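Local atomic coordinates of tryptophan halogenase superfamily (PDB entry 6FRL), a protein that probably uses reduced flavin to halogenate an aromatic substrate, with a preference for bromination over chlorination. Residues L207-D210 / D211-V215. Residues are numbered along the deposited sequence; the frame is centred on the assembly and turned at random.
Sequences LTLD and DGREV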
loop_
_atom_site.group_PDB
_atom_site.type_symbol
_atom_site.label_atom_id
_atom_site.label_comp_id
_atom_site.label_asym_id
_atom_site.label_seq_id
_atom_site.Cartn_x
_atom_site.Cartn_y
_atom_site.Cartn_z
ATOM N N LEU B 207 39.541 0.632 -3.273
ATOM C CA LEU B 207 40.081 0.733 -1.917
ATOM C C LEU B 207 41.580 0.447 -1.950
ATOM O O LEU B 207 42.019 -0.443 -2.672
ATOM C CB LEU B 207 39.440 -0.287 -0.984
ATOM C CG LEU B 207 37.939 -0.414 -0.900
ATOM C CD1 LEU B 207 37.584 -1.523 0.068
ATOM C CD2 LEU B 207 37.329 0.885 -0.436
ATOM N N THR B 208 42.346 1.193 -1.155
ATOM C CA THR B 208 43.773 0.949 -0.991
ATOM C C THR B 208 43.980 0.341 0.386
ATOM O O THR B 208 43.658 0.962 1.413
ATOM C CB THR B 208 44.614 2.244 -1.170
ATOM O OG1 THR B 208 44.570 2.673 -2.547
ATOM C CG2 THR B 208 46.091 2.035 -0.752
ATOM N N LEU B 209 44.526 -0.876 0.409
ATOM C CA LEU B 209 44.740 -1.596 1.675
ATOM C C LEU B 209 46.017 -1.122 2.375
ATOM O O LEU B 209 46.821 -0.418 1.770
ATOM C CB LEU B 209 44.792 -3.098 1.409
ATOM C CG LEU B 209 43.645 -3.690 0.581
ATOM C CD1 LEU B 209 43.707 -5.213 0.529
ATOM C CD2 LEU B 209 42.293 -3.247 1.142
ATOM N N ASP B 210 46.185 -1.500 3.647
ATOM C CA ASP B 210 47.442 -1.263 4.420
ATOM C C ASP B 210 48.695 -1.779 3.722
ATOM O O ASP B 210 49.701 -1.097 3.719
ATOM C CB ASP B 210 47.382 -1.896 5.833
ATOM C CG ASP B 210 47.010 -0.903 6.930
ATOM O OD1 ASP B 210 47.121 0.327 6.747
ATOM O OD2 ASP B 210 46.628 -1.368 8.017
ATOM N N ASP B 211 48.626 -2.961 3.120
ATOM C CA ASP B 211 49.746 -3.511 2.336
ATOM C C ASP B 211 49.932 -2.910 0.919
ATOM O O ASP B 211 50.867 -3.297 0.211
ATOM C CB ASP B 211 49.729 -5.071 2.316
ATOM C CG ASP B 211 48.568 -5.671 1.528
ATOM O OD1 ASP B 211 48.064 -5.044 0.577
ATOM O OD2 ASP B 211 48.169 -6.814 1.854
ATOM N N GLY B 212 49.045 -2.007 0.496
ATOM C CA GLY B 212 49.175 -1.314 -0.788
ATOM C C GLY B 212 48.412 -1.947 -1.946
ATOM O O GLY B 212 48.374 -1.370 -3.046
ATOM N N ARG B 213 47.796 -3.108 -1.722
ATOM C CA ARG B 213 46.904 -3.684 -2.724
ATOM C C ARG B 213 45.718 -2.754 -2.964
ATOM O O ARG B 213 45.266 -2.025 -2.063
ATOM C CB ARG B 213 46.387 -5.076 -2.310
ATOM C CG ARG B 213 47.375 -6.233 -2.481
ATOM C CD ARG B 213 46.743 -7.554 -2.070
ATOM N NE ARG B 213 46.580 -7.643 -0.608
ATOM C CZ ARG B 213 45.676 -8.403 0.023
ATOM N NH1 ARG B 213 44.828 -9.189 -0.662
ATOM N NH2 ARG B 213 45.629 -8.399 1.358
ATOM N N GLU B 214 45.229 -2.788 -4.190
ATOM C CA GLU B 214 44.032 -2.085 -4.562
ATOM C C GLU B 214 42.912 -3.096 -4.750
ATOM O O GLU B 214 43.152 -4.163 -5.291
ATOM C CB GLU B 214 44.241 -1.288 -5.855
ATOM C CG GLU B 214 45.139 -0.049 -5.673
ATOM C CD GLU B 214 45.059 0.970 -6.775
ATOM O OE1 GLU B 214 44.522 0.690 -7.859
ATOM O OE2 GLU B 214 45.537 2.090 -6.540
ATOM N N VAL B 215 41.702 -2.748 -4.293
ATOM C CA VAL B 215 40.484 -3.522 -4.558
ATOM C C VAL B 215 39.547 -2.618 -5.329
ATOM O O VAL B 215 38.997 -1.642 -4.793
ATOM C CB VAL B 215 39.792 -3.989 -3.265
ATOM C CG1 VAL B 215 38.634 -4.923 -3.604
ATOM C CG2 VAL B 215 40.808 -4.648 -2.323
#
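L209 lies across the side chain of R213, its CD1 methyl set over the centre of one guanidinium face at 3.8 Å from R213 CZ. The other methyl, L209 CD2, meets V215 CG2 at 4.0 Å, so the leucine touches both the arginine and the valine. At its edge the guanidinium takes the D211 carboxylate side-on: R213 NH2 reaches D211 OD2 at 3.0 Å, on the syn lone pair and close to the guanidinium plane, while NE bonds to the same oxygen and more weakly to OD1. The bend of the arginine chain at chi3 (-72°) brings the guanidinium back to D211, with one face against L209. D211 OD1 also accepts from R213 N at 3.0 Å, closing an Asx turn; the carboxylate gets there because chi1 (69°) sets CG between the backbone N and the carbonyl carbon. One aspartate thus ties down both the backbone and the charged end of R213.

These side chains lie at and beside the turn of a beta hairpin between strands 204-209 and 214-216, part of a small three-stranded antiparallel sheet completed by 192-197. A type I turn from L209 to G212 reverses the chain, with G212 N bonded to L209 O from above the carbonyl plane. G212 takes a positive phi, and just beyond it L209 N donates almost straight to R213 O (2.8 Å, 177° at the hydrogen). L207 and V215 then pair through two backbone bonds, their side chains on the face that meets V15 of strand 13-17. On the other face, T208 and E214 form a non-hydrogen-bonded pair whose polar ends look elsewhere, T208 OG1 to E196 and E214 OE1 to R205 in a salt bridge.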